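Local coordinates for Lmo0305 protein (Listeria monocytogenes, PDB 3PJ0) that is of unknown function but shows the fold of the pyridoxal-phosphate-dependent aminotransferase clan, with the cofactor carried on a modified lysine, at residues G317-L322 with C330-S335; T8-Q11 with Y15-G18; E272-C277 with F292-E297; P146-G151 with G178-E183; N123-I128 with G151-A156. All coordinates share one frame; numbering follows the deposited sequence. Where two conformers were deposited one is given.

The five contacts fall on two parts of the chain. Interactions 1 and 3 are buried and share the antiparallel sheet through neighbouring strands 329-335 and 291-296; aromatic packing dominates both, although polar bonds and water are added in interaction 1. Interaction 2 is a surface contact of the N-terminal segment, held mainly by one lysine on one tyrosine, and it touches both of the others through Leu17. Interactions 4 and 5 share Gly151 and belong to the part built on the mixed sheet: the partly buried 146-151/178-183 pair joins two arginines near the cofactor, while 123-128/151-156 is a water-bridged surface contact. Arg148 and Glu333 form a salt bridge linking interaction 4 to interaction 1.

Interaction 1: residues G317-L322 with C330-S335; sequences GISGYL and CAFEVS
Tyr321 (chi1 71°) and Phe332 (chi1 68°) both hold CG between the backbone N and the carbonyl carbon, and these torsions bring the phenol of one across the strand that carries the other. The Tyr321 hydroxyl thereby reaches the main chain: Glu333 N donates to Tyr321 OH at 3.0 Å with an N-H...O angle of 157°. Beyond it, a water lies 2.8 Å from Tyr321 OH and donates a longer bond to Glu333 OE2. The carboxylate has stronger partners elsewhere, since Glu333 OE1 meets His293 and Arg148.

The Phe332 ring fits under the loop 317-322. Ser319 CB sits over one face, 3.8 Å from the ring centroid, in a CH-pi contact. Leu322 lies alongside, pointing the same way, with its CD2 3.6 Å from Phe332 CD2. Outside the two segments, Val294 and Phe296 of the adjoining strand and Phe274 of helix 260-275 also pack on Phe332.

Ser319 OG, which also lies above one face of the Tyr321 ring, is engaged twice. It donates to Tyr321 O at 2.6 Å, in the carbonyl plane and on a lone pair, which ties the loop to itself. It also receives a proton from a water at 2.8 Å, and that water gives its other proton to Glu333 O, again at 2.8 Å.

The loop thus covers an apolar ring while its hydroxyls serve the strand's polar edge. Glu333 N is satisfied by a side chain and Glu333 O by a water, just past the point where Ala331 still pairs with Gln323 of the neighbouring strand.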
# COMPACT_ATOMS: atom_id res chain seq x y z
N GLY A 317 23.18 -18.14 13.48
CA GLY A 317 21.83 -17.91 14.01
C GLY A 317 20.86 -19.05 13.71
O GLY A 317 20.59 -19.36 12.55
N ILE A 318 20.34 -19.68 14.77
CA ILE A 318 19.37 -20.77 14.64
C ILE A 318 17.96 -20.19 14.68
O ILE A 318 17.18 -20.35 13.73
CB ILE A 318 19.52 -21.78 15.80
CG1 ILE A 318 20.91 -22.40 15.77
CG2 ILE A 318 18.43 -22.85 15.69
CD1 ILE A 318 21.20 -23.14 14.53
N SER A 319 17.64 -19.49 15.76
CA SER A 319 16.33 -18.85 15.88
C SER A 319 16.40 -17.69 16.88
O SER A 319 17.09 -17.79 17.90
CB SER A 319 15.24 -19.81 16.35
OG SER A 319 13.97 -19.16 16.28
N GLY A 320 15.68 -16.62 16.57
CA GLY A 320 15.60 -15.46 17.48
C GLY A 320 14.46 -15.56 18.49
O GLY A 320 14.32 -14.71 19.39
N TYR A 321 13.67 -16.62 18.38
CA TYR A 321 12.55 -16.82 19.27
C TYR A 321 12.25 -18.30 19.39
O TYR A 321 12.67 -19.12 18.55
CB TYR A 321 11.30 -16.15 18.69
CG TYR A 321 10.80 -16.92 17.48
CD1 TYR A 321 11.30 -16.64 16.22
CD2 TYR A 321 9.89 -17.97 17.62
CE1 TYR A 321 10.89 -17.37 15.12
CE2 TYR A 321 9.44 -18.69 16.51
CZ TYR A 321 9.95 -18.39 15.27
OH TYR A 321 9.55 -19.11 14.17
N LEU A 322 11.53 -18.63 20.44
CA LEU A 322 11.03 -19.98 20.62
C LEU A 322 9.56 -19.86 21.00
O LEU A 322 9.19 -19.04 21.83
CB LEU A 322 11.83 -20.74 21.65
CG LEU A 322 13.24 -21.15 21.25
CD1 LEU A 322 13.99 -21.66 22.44
CD2 LEU A 322 13.22 -22.18 20.10
N CYS A 330 8.68 -26.89 22.93
CA CYS A 330 8.72 -25.62 22.22
C CYS A 330 9.13 -25.87 20.76
O CYS A 330 9.61 -26.98 20.42
CB CYS A 330 9.69 -24.64 22.88
SG CYS A 330 11.41 -25.20 22.87
N ALA A 331 8.98 -24.84 19.94
CA ALA A 331 9.30 -24.95 18.52
C ALA A 331 9.67 -23.63 17.86
O ALA A 331 9.41 -22.57 18.43
CB ALA A 331 8.08 -25.58 17.76
N PHE A 332 10.23 -23.71 16.65
CA PHE A 332 10.50 -22.54 15.83
C PHE A 332 10.48 -22.92 14.38
O PHE A 332 10.49 -24.11 14.04
CB PHE A 332 11.82 -21.83 16.16
CG PHE A 332 13.04 -22.62 15.80
CD1 PHE A 332 13.59 -22.54 14.54
CD2 PHE A 332 13.65 -23.45 16.73
CE1 PHE A 332 14.72 -23.29 14.22
CE2 PHE A 332 14.79 -24.14 16.41
CZ PHE A 332 15.31 -24.08 15.15
N GLU A 333 10.36 -21.91 13.54
CA GLU A 333 10.30 -22.10 12.10
C GLU A 333 11.61 -21.75 11.39
O GLU A 333 12.26 -20.75 11.74
CB GLU A 333 9.17 -21.21 11.56
CG GLU A 333 9.08 -21.06 10.08
CD GLU A 333 7.87 -20.26 9.70
OE1 GLU A 333 6.76 -20.83 9.75
OE2 GLU A 333 8.03 -19.03 9.43
N VAL A 334 11.95 -22.53 10.36
CA VAL A 334 13.07 -22.24 9.48
C VAL A 334 12.56 -22.13 8.04
O VAL A 334 11.79 -23.01 7.60
CB VAL A 334 14.10 -23.40 9.42
CG1 VAL A 334 15.32 -22.97 8.57
CG2 VAL A 334 14.52 -23.85 10.81
N SER A 335 12.90 -21.04 7.35
CA SER A 335 12.62 -20.90 5.92
C SER A 335 13.97 -20.68 5.24
O SER A 335 14.59 -19.64 5.43
CB SER A 335 11.65 -19.75 5.60
OG SER A 335 10.40 -19.94 6.25
O HOH W 1 13.47 -19.00 13.57
O HOH W 2 9.61 -17.57 11.86

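Interaction 2: residues T8-Q11 with Y15-G18; sequences TSYQ and YKLG
Tyr10 and Lys16 make this contact largely through the lysine's aliphatic chain lying over one face of the phenol ring. Lys16 CE stands 3.9 Å from the Tyr10 ring centroid, 21° off the normal, a CH-pi interaction; the neighbouring methylene, Lys16 CD, comes 3.6 Å from Tyr10 CZ. The lysine chain is bent at chi2 (-68°) and again at chi4 (-64°), and this last turn lifts the ammonium away from the ring face, toward the carbonyls at the end of the helix. Lys16 NZ is still above the Tyr10 ring, but at 5.2 Å from its centroid any cation-pi attraction is at most weak.

Direct polar bonding across the segments is weak, a 3.4 Å hydrogen bond from Lys16 NZ to Tyr10 O. The stronger protein partner of the ammonium is the hydroxyl of Thr13, in the turn between the segments.

Two waters add bridges. One accepts from Lys16 NZ at 2.7 Å and donates to Gln11 O, so the ammonium reaches a second carbonyl at the helix end. The other lies in the plane of the Tyr10 ring, 2.8 Å from Tyr10 OH, and accepts from Gly18 N.

The chain thus folds back from helix 2-11 into the short strand 15-16, which pairs in parallel with 316-317. Ser9 holds the helix to Gln311 and Asp312 near the end of helix 300-314, while Leu17 packs inward on Ile318 and on Leu270 and Phe274 of helix 260-275.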
# COMPACT_ATOMS: atom_id res chain seq x y z
N THR A 8 19.09 -11.28 21.36
CA THR A 8 20.37 -10.59 21.26
C THR A 8 21.44 -11.49 20.66
O THR A 8 22.19 -11.06 19.78
CB THR A 8 20.83 -10.06 22.65
OG1 THR A 8 19.92 -9.02 23.06
CG2 THR A 8 22.25 -9.51 22.61
N SER A 9 21.48 -12.74 21.12
CA SER A 9 22.44 -13.71 20.59
C SER A 9 22.24 -13.93 19.09
O SER A 9 23.21 -14.01 18.31
CB SER A 9 22.24 -15.04 21.32
OG SER A 9 23.07 -16.04 20.80
N TYR A 10 20.99 -14.06 18.69
CA TYR A 10 20.63 -14.30 17.28
C TYR A 10 20.98 -13.10 16.42
O TYR A 10 21.58 -13.25 15.34
CB TYR A 10 19.14 -14.56 17.17
CG TYR A 10 18.63 -14.90 15.78
CD1 TYR A 10 18.76 -16.19 15.28
CD2 TYR A 10 18.00 -13.95 14.99
CE1 TYR A 10 18.29 -16.53 14.02
CE2 TYR A 10 17.50 -14.29 13.71
CZ TYR A 10 17.66 -15.58 13.25
OH TYR A 10 17.18 -15.97 12.03
N GLN A 11 20.59 -11.92 16.90
CA GLN A 11 20.88 -10.69 16.18
C GLN A 11 22.40 -10.48 15.92
O GLN A 11 22.75 -9.93 14.88
CB GLN A 11 20.18 -9.49 16.85
CG GLN A 11 18.67 -9.53 16.60
CD GLN A 11 17.88 -8.46 17.34
OE1 GLN A 11 18.33 -7.89 18.34
NE2 GLN A 11 16.68 -8.21 16.86
N TYR A 15 26.16 -15.36 10.50
CA TYR A 15 25.48 -16.29 9.62
C TYR A 15 24.08 -16.67 10.14
O TYR A 15 23.81 -16.62 11.34
CB TYR A 15 26.34 -17.54 9.44
CG TYR A 15 27.79 -17.24 9.06
CD1 TYR A 15 28.10 -16.73 7.81
CD2 TYR A 15 28.83 -17.51 9.93
CE1 TYR A 15 29.44 -16.47 7.45
CE2 TYR A 15 30.15 -17.26 9.58
CZ TYR A 15 30.44 -16.74 8.34
OH TYR A 15 31.75 -16.49 7.99
N LYS A 16 23.21 -17.09 9.22
CA LYS A 16 21.84 -17.47 9.57
C LYS A 16 21.41 -18.74 8.81
O LYS A 16 21.69 -18.88 7.62
CB LYS A 16 20.87 -16.35 9.18
CG LYS A 16 21.04 -15.00 9.85
CD LYS A 16 20.72 -15.06 11.34
CE LYS A 16 20.70 -13.67 11.97
NZ LYS A 16 22.04 -13.00 11.93
N LEU A 17 20.73 -19.66 9.49
CA LEU A 17 20.17 -20.81 8.80
C LEU A 17 19.03 -20.31 7.89
O LEU A 17 18.92 -20.70 6.74
CB LEU A 17 19.60 -21.84 9.78
CG LEU A 17 20.51 -22.61 10.76
CD1 LEU A 17 19.59 -23.45 11.59
CD2 LEU A 17 21.55 -23.50 10.06
N GLY A 18 18.20 -19.42 8.41
CA GLY A 18 17.05 -18.94 7.66
C GLY A 18 17.19 -17.60 6.97
O GLY A 18 18.10 -16.81 7.28
O HOH W 3 18.05 -18.44 11.15
O HOH W 4 21.43 -10.45 12.64

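Interaction 3: residues E272-C277 with F292-E297; sequences ERFNSC and FHVYFE
Phe274 meets Val294 and Phe292 in a wholly apolar contact, with no hydrogen bond between the segments. The CH-pi part belongs to Val294, whose forked end points at one face of the Phe274 ring. Its CG2 lies over the ring centre, 3.9 Å from the centroid of Phe274 and 11° off the normal, while CG1 reaches toward the rim, 3.7 Å from Phe274 CD1. CG1 is anti to the backbone N of Val294 (chi1 178°), a torsion that turns both methyls toward the helix.

Ring-to-ring packing is supplied by Phe292, two residues back on the same side of the strand. The two side chains cross at about a right angle, and Phe274 CD2 touches Phe292 at the ring's edge, 3.9 Å from CE1. Phe352 of helix 345-358 meets Phe274 edge-to-face, and Leu17 and Thr282 also pack against it.

Among backbone bonds within 272-277, Cys277 N donates to Phe274 O at 3.0 Å.

This is a helix laid on one face of an antiparallel sheet, a packing expected of the small C-terminal alpha/beta domain in the fold of this clan.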
# COMPACT_ATOMS: atom_id res chain seq x y z
N GLU A 272 17.13 -33.23 8.07
CA GLU A 272 17.76 -34.51 8.45
C GLU A 272 18.69 -34.34 9.64
O GLU A 272 18.73 -35.19 10.53
CB GLU A 272 18.62 -35.11 7.32
CG GLU A 272 17.86 -35.82 6.22
CD GLU A 272 18.80 -36.55 5.26
OE1 GLU A 272 19.98 -36.76 5.60
OE2 GLU A 272 18.34 -36.94 4.16
N ARG A 273 19.45 -33.26 9.64
CA ARG A 273 20.38 -33.01 10.74
C ARG A 273 19.61 -32.72 12.03
O ARG A 273 19.97 -33.26 13.06
CB ARG A 273 21.31 -31.82 10.44
CG ARG A 273 22.27 -31.98 9.25
CD ARG A 273 22.99 -30.63 8.97
NE ARG A 273 23.98 -30.66 7.89
CZ ARG A 273 25.30 -30.79 8.05
NH1 ARG A 273 25.84 -30.92 9.26
NH2 ARG A 273 26.09 -30.80 6.98
N PHE A 274 18.55 -31.91 11.98
CA PHE A 274 17.73 -31.68 13.18
C PHE A 274 17.13 -32.99 13.73
O PHE A 274 17.26 -33.29 14.92
CB PHE A 274 16.62 -30.65 12.91
CG PHE A 274 17.07 -29.23 13.01
CD1 PHE A 274 17.47 -28.71 14.25
CD2 PHE A 274 17.09 -28.39 11.91
CE1 PHE A 274 17.90 -27.38 14.37
CE2 PHE A 274 17.49 -27.06 12.02
CZ PHE A 274 17.91 -26.57 13.25
N ASN A 275 16.52 -33.79 12.85
CA ASN A 275 15.91 -35.04 13.25
C ASN A 275 16.91 -36.03 13.83
O ASN A 275 16.53 -36.86 14.66
CB ASN A 275 15.17 -35.70 12.06
CG ASN A 275 13.80 -35.04 11.78
OD1 ASN A 275 12.89 -35.09 12.62
ND2 ASN A 275 13.64 -34.50 10.57
N SER A 276 18.17 -35.94 13.42
CA SER A 276 19.21 -36.84 13.93
C SER A 276 19.54 -36.56 15.40
O SER A 276 20.17 -37.38 16.07
CB SER A 276 20.49 -36.75 13.07
OG SER A 276 21.18 -35.51 13.24
N CYS A 277 19.11 -35.40 15.90
CA CYS A 277 19.37 -35.00 17.28
C CYS A 277 18.34 -35.58 18.23
O CYS A 277 17.12 -35.62 17.93
CB CYS A 277 19.43 -33.48 17.44
SG CYS A 277 20.76 -32.72 16.45
N PHE A 292 10.12 -25.59 7.32
CA PHE A 292 9.70 -26.62 8.26
C PHE A 292 9.75 -26.00 9.65
O PHE A 292 10.27 -24.90 9.83
CB PHE A 292 10.57 -27.90 8.17
CG PHE A 292 12.03 -27.67 8.36
CD1 PHE A 292 12.60 -27.68 9.63
CD2 PHE A 292 12.87 -27.45 7.26
CE1 PHE A 292 13.98 -27.45 9.80
CE2 PHE A 292 14.22 -27.22 7.43
CZ PHE A 292 14.78 -27.22 8.69
N HIS A 293 9.17 -26.70 10.61
CA HIS A 293 9.19 -26.32 12.02
C HIS A 293 10.03 -27.35 12.77
O HIS A 293 10.00 -28.51 12.46
CB HIS A 293 7.76 -26.31 12.54
CG HIS A 293 6.98 -25.14 12.06
ND1 HIS A 293 5.68 -24.89 12.47
CD2 HIS A 293 7.32 -24.13 11.23
CE1 HIS A 293 5.26 -23.79 11.87
NE2 HIS A 293 6.25 -23.29 11.15
N VAL A 294 10.79 -26.90 13.77
CA VAL A 294 11.66 -27.76 14.60
C VAL A 294 11.07 -27.78 16.00
O VAL A 294 10.82 -26.73 16.58
CB VAL A 294 13.10 -27.17 14.65
CG1 VAL A 294 14.03 -27.99 15.51
CG2 VAL A 294 13.67 -27.01 13.20
N TYR A 295 10.84 -28.97 16.53
CA TYR A 295 10.21 -29.16 17.82
C TYR A 295 11.17 -29.83 18.76
O TYR A 295 11.89 -30.75 18.37
CB TYR A 295 8.97 -30.06 17.68
CG TYR A 295 7.69 -29.35 17.30
CD1 TYR A 295 7.48 -28.89 15.99
CD2 TYR A 295 6.69 -29.15 18.24
CE1 TYR A 295 6.31 -28.24 15.63
CE2 TYR A 295 5.49 -28.51 17.89
CZ TYR A 295 5.30 -28.06 16.58
OH TYR A 295 4.13 -27.41 16.24
N PHE A 296 11.13 -29.40 20.02
CA PHE A 296 12.00 -29.90 21.05
C PHE A 296 11.21 -30.48 22.20
O PHE A 296 10.12 -30.00 22.51
CB PHE A 296 12.83 -28.76 21.62
CG PHE A 296 13.78 -28.15 20.65
CD1 PHE A 296 13.36 -27.11 19.83
CD2 PHE A 296 15.10 -28.57 20.59
CE1 PHE A 296 14.23 -26.53 18.94
CE2 PHE A 296 15.99 -28.00 19.70
CZ PHE A 296 15.56 -26.98 18.87
N GLU A 297 11.80 -31.50 22.84
CA GLU A 297 11.21 -32.14 24.01
C GLU A 297 11.73 -31.51 25.31
O GLU A 297 12.07 -32.21 26.28
CB GLU A 297 11.50 -33.64 24.03
CG GLU A 297 10.84 -34.42 22.91
CD GLU A 297 11.26 -35.88 22.90
OE1 GLU A 297 11.75 -36.38 23.93
OE2 GLU A 297 11.11 -36.55 21.85

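Interaction 4: residues P146-G151 with G178-E183; sequences PQREIG and GARLWE
A pair of arginines, Arg148 and Arg180, makes a partly buried side-chain contact between two loops that follow adjacent parallel strands, 140-144 and 173-178, of the mixed sheet. Their guanidinium planes are only 15° apart, but what rests on the Arg180 group is chiefly the aliphatic part of Arg148: its CG lies over the centre of the Arg180 guanidinium, 3.7 Å from CZ. With chi1 at 179° Arg148 runs out away from its backbone N, and a bend at chi2 then takes the rest of the chain across the Arg180 group. The nearest charged atoms, Arg148 NE and Arg180 NH2, are 4.1 Å apart.

That proximity is probably eased by the acids round Arg148. Its NH1 forms a salt bridge with Glu149 OE2 at 2.8 Å, meeting that oxygen from above the carboxylate plane, and its NE pairs with Glu333. Arg180 turns instead to the cofactor, with NH1 hydrogen-bonded to O3 of the modified lysine at position 208.

Nearer the Arg180 backbone, Pro146, which follows a cis peptide bond, sets its CD 3.6 Å from Arg180 CB. A water accepts from Arg180 NH1 at 3.0 Å and lies close to Pro146 O.

Loops at the C-terminal edge of the parallel strands, reaching toward a lysine-bound pyridoxal phosphate, are where fold type I proteins place their cofactor site. Here Arg180 belongs to that site directly, with Arg148 packed against it.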
# COMPACT_ATOMS: atom_id res chain seq x y z
N PRO A 146 2.11 -24.12 0.74
CA PRO A 146 1.83 -25.15 1.72
C PRO A 146 1.18 -24.50 2.92
O PRO A 146 1.11 -23.27 2.94
CB PRO A 146 3.23 -25.65 2.07
CG PRO A 146 4.05 -24.44 2.02
CD PRO A 146 3.44 -23.53 0.97
N GLN A 147 0.75 -25.28 3.91
CA GLN A 147 0.08 -24.72 5.09
C GLN A 147 1.16 -24.33 6.08
O GLN A 147 1.65 -25.16 6.86
CB GLN A 147 -0.90 -25.72 5.71
CG GLN A 147 -1.83 -25.07 6.72
CD GLN A 147 -3.01 -24.35 6.05
OE1 GLN A 147 -3.78 -24.97 5.32
NE2 GLN A 147 -3.15 -23.04 6.28
N ARG A 148 1.53 -23.07 6.03
CA ARG A 148 2.67 -22.57 6.82
C ARG A 148 2.59 -22.76 8.33
O ARG A 148 3.58 -23.13 8.95
CB ARG A 148 2.89 -21.10 6.51
CG ARG A 148 4.03 -20.43 7.27
CD ARG A 148 3.57 -19.71 8.56
NE ARG A 148 4.67 -18.91 9.06
CZ ARG A 148 4.60 -17.80 9.81
NH1 ARG A 148 3.45 -17.29 10.22
NH2 ARG A 148 5.73 -17.17 10.16
N GLU A 149 1.42 -22.51 8.92
CA GLU A 149 1.29 -22.57 10.38
C GLU A 149 1.45 -23.97 10.96
O GLU A 149 1.66 -24.13 12.16
CB GLU A 149 -0.03 -21.96 10.84
CG GLU A 149 -0.16 -20.49 10.47
CD GLU A 149 0.68 -19.53 11.30
OE1 GLU A 149 1.04 -19.84 12.45
OE2 GLU A 149 0.95 -18.43 10.78
N ILE A 150 1.37 -24.99 10.11
CA ILE A 150 1.59 -26.37 10.58
C ILE A 150 2.92 -26.93 10.04
O ILE A 150 3.14 -28.13 9.95
CB ILE A 150 0.36 -27.29 10.36
CG1 ILE A 150 -0.02 -27.42 8.89
CG2 ILE A 150 -0.83 -26.77 11.13
CD1 ILE A 150 -1.11 -28.45 8.66
N GLY A 151 3.81 -26.03 9.68
CA GLY A 151 5.15 -26.40 9.25
C GLY A 151 5.40 -26.41 7.78
O GLY A 151 6.49 -26.78 7.37
N GLY A 178 -1.31 -18.49 -2.47
CA GLY A 178 -0.03 -18.90 -2.98
C GLY A 178 1.09 -17.99 -2.52
O GLY A 178 2.04 -17.75 -3.28
N ALA A 179 1.00 -17.51 -1.28
CA ALA A 179 2.05 -16.71 -0.69
C ALA A 179 3.42 -17.39 -0.86
O ALA A 179 4.45 -16.72 -1.06
CB ALA A 179 1.76 -16.49 0.80
N ARG A 180 3.41 -18.72 -0.76
CA ARG A 180 4.63 -19.55 -0.91
C ARG A 180 4.52 -20.53 -2.07
O ARG A 180 5.03 -21.65 -2.02
CB ARG A 180 4.92 -20.29 0.40
CG ARG A 180 5.32 -19.36 1.56
CD ARG A 180 5.37 -20.05 2.93
NE ARG A 180 5.75 -19.05 3.94
CZ ARG A 180 4.91 -18.17 4.49
NH1 ARG A 180 3.61 -18.16 4.19
NH2 ARG A 180 5.37 -17.29 5.37
N LEU A 181 3.83 -20.11 -3.13
CA LEU A 181 3.70 -21.00 -4.30
C LEU A 181 5.02 -21.39 -4.96
O LEU A 181 5.21 -22.55 -5.34
CB LEU A 181 2.84 -20.33 -5.38
CG LEU A 181 2.67 -21.12 -6.69
CD1 LEU A 181 1.94 -22.49 -6.46
CD2 LEU A 181 1.93 -20.23 -7.68
N TRP A 182 5.91 -20.44 -5.13
CA TRP A 182 7.15 -20.66 -5.85
C TRP A 182 7.97 -21.78 -5.19
O TRP A 182 8.60 -22.59 -5.86
CB TRP A 182 7.98 -19.39 -5.91
CG TRP A 182 7.18 -18.12 -6.25
CD1 TRP A 182 6.99 -17.05 -5.42
CD2 TRP A 182 6.50 -17.79 -7.47
NE1 TRP A 182 6.25 -16.08 -6.04
CE2 TRP A 182 5.91 -16.51 -7.29
CE3 TRP A 182 6.30 -18.46 -8.68
CZ2 TRP A 182 5.14 -15.88 -8.29
CZ3 TRP A 182 5.55 -17.83 -9.67
CH2 TRP A 182 4.99 -16.54 -9.46
N GLU A 183 7.90 -21.81 -3.87
CA GLU A 183 8.65 -22.77 -3.07
C GLU A 183 8.20 -24.22 -3.18
O GLU A 183 8.96 -25.12 -2.77
CB GLU A 183 8.57 -22.36 -1.59
CG GLU A 183 9.20 -21.04 -1.23
CD GLU A 183 8.27 -19.83 -1.27
OE1 GLU A 183 7.60 -19.61 -2.29
OE2 GLU A 183 8.29 -19.06 -0.28
O HOH W 5 1.97 -20.34 2.85

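Interaction 5: residues N123-I128 with G151-A156; sequences NQLLTI and GGQLPA
Gln153 NE2 is gripped twice: it bonds to Ile150 O, its strongest partner, and to a water at 2.9 Å that passes the link on to Asn123 O (2.7 Å from the water). The other end of the same amide works alike. A second water donates to Gln153 OE1 at 2.7 Å and accepts from Leu125 N at 3.0 Å. The two bridges leave from opposite ends of one carboxamide and reach main-chain atoms two residues apart, which should restrict its rotation. With chi2 at -174° the glutamine stretches out from its loop toward 123-128.

Apolar contact comes from Leu125, which sets its two methyls mostly against backbone. CD1 is 3.5 Å from Leu154 O and CD2 3.7 Å from Gln153 O; CD2 also lies 4.2 Å from Pro155 CD. Its CG rests beside Gln153 CB.

Past the contact both loops enter helices. Thr127 caps helix 128-132 with its side chain, and Ala156 occupies the N-cap position before helix 157-170. Gly152 and Gln153 both face Gln147 in a G1 beta bulge, in the loop after strand 140-144; from there Gln153 bridges through water to the loop after the sheet's outer strand 115-118.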
# COMPACT_ATOMS: atom_id res chain seq x y z
N ASN A 123 -4.50 -28.37 13.90
CA ASN A 123 -3.23 -29.11 13.86
C ASN A 123 -2.93 -29.98 12.64
O ASN A 123 -1.91 -30.69 12.63
CB ASN A 123 -3.07 -29.96 15.16
CG ASN A 123 -4.09 -31.15 15.28
OD1 ASN A 123 -5.14 -31.18 14.64
ND2 ASN A 123 -3.75 -32.10 16.14
N GLN A 124 -3.79 -29.97 11.62
CA GLN A 124 -3.55 -30.85 10.46
C GLN A 124 -4.11 -30.31 9.19
O GLN A 124 -4.87 -29.33 9.19
CB GLN A 124 -4.08 -32.28 10.71
CG GLN A 124 -5.53 -32.38 11.10
CD GLN A 124 -5.91 -33.78 11.61
OE1 GLN A 124 -5.93 -34.76 10.86
NE2 GLN A 124 -6.26 -33.86 12.89
N LEU A 125 -3.69 -30.93 8.10
CA LEU A 125 -4.19 -30.54 6.79
C LEU A 125 -5.68 -30.75 6.68
O LEU A 125 -6.25 -31.74 7.18
CB LEU A 125 -3.50 -31.34 5.67
CG LEU A 125 -2.08 -30.98 5.31
CD1 LEU A 125 -1.43 -32.09 4.47
CD2 LEU A 125 -2.04 -29.61 4.55
N LEU A 126 -6.34 -29.81 6.04
CA LEU A 126 -7.76 -29.96 5.74
C LEU A 126 -7.87 -31.04 4.67
O LEU A 126 -6.92 -31.27 3.91
CB LEU A 126 -8.35 -28.64 5.24
CG LEU A 126 -7.99 -28.09 3.86
CD1 LEU A 126 -8.77 -28.76 2.66
CD2 LEU A 126 -8.24 -26.58 3.81
N THR A 127 -9.00 -31.71 4.61
CA THR A 127 -9.23 -32.70 3.55
C THR A 127 -10.54 -32.48 2.83
O THR A 127 -11.42 -31.71 3.27
CB THR A 127 -9.30 -34.12 4.13
OG1 THR A 127 -10.49 -34.23 4.89
CG2 THR A 127 -8.04 -34.43 4.98
N ILE A 128 -10.69 -33.15 1.69
CA ILE A 128 -11.95 -33.12 0.94
C ILE A 128 -13.13 -33.54 1.85
O ILE A 128 -14.23 -33.04 1.68
CB ILE A 128 -11.90 -33.98 -0.35
CG1 ILE A 128 -13.06 -33.61 -1.29
CG2 ILE A 128 -11.89 -35.47 0.00
CD1 ILE A 128 -12.97 -34.23 -2.69
N GLY A 151 3.81 -26.03 9.68
CA GLY A 151 5.15 -26.40 9.25
C GLY A 151 5.40 -26.41 7.78
O GLY A 151 6.49 -26.78 7.37
N GLY A 152 4.42 -26.01 6.98
CA GLY A 152 4.57 -26.04 5.53
C GLY A 152 4.18 -27.42 5.02
O GLY A 152 4.99 -28.12 4.36
N GLN A 153 2.96 -27.84 5.32
CA GLN A 153 2.49 -29.15 4.85
C GLN A 153 1.67 -29.05 3.55
O GLN A 153 1.00 -28.02 3.29
CB GLN A 153 1.66 -29.83 5.94
CG GLN A 153 2.40 -30.16 7.26
CD GLN A 153 1.54 -30.96 8.23
OE1 GLN A 153 0.84 -31.92 7.83
NE2 GLN A 153 1.63 -30.62 9.51
N LEU A 154 1.69 -30.14 2.76
CA LEU A 154 0.98 -30.21 1.49
C LEU A 154 0.20 -31.49 1.33
O LEU A 154 0.68 -32.55 1.70
CB LEU A 154 1.99 -30.18 0.32
CG LEU A 154 2.71 -28.86 0.03
CD1 LEU A 154 3.85 -29.04 -0.98
CD2 LEU A 154 1.68 -27.83 -0.49
N PRO A 155 -1.00 -31.40 0.73
CA PRO A 155 -1.66 -32.63 0.34
C PRO A 155 -0.97 -33.20 -0.92
O PRO A 155 -0.33 -32.47 -1.69
CB PRO A 155 -3.06 -32.16 -0.02
CG PRO A 155 -2.86 -30.77 -0.54
CD PRO A 155 -1.78 -30.21 0.37
N ALA A 156 -1.11 -34.50 -1.12
CA ALA A 156 -0.67 -35.08 -2.38
C ALA A 156 -1.34 -34.29 -3.52
O ALA A 156 -2.47 -33.80 -3.37
CB ALA A 156 -1.09 -36.54 -2.43
O HOH W 6 0.00 -32.15 11.34
O HOH W 7 -1.56 -33.00 8.44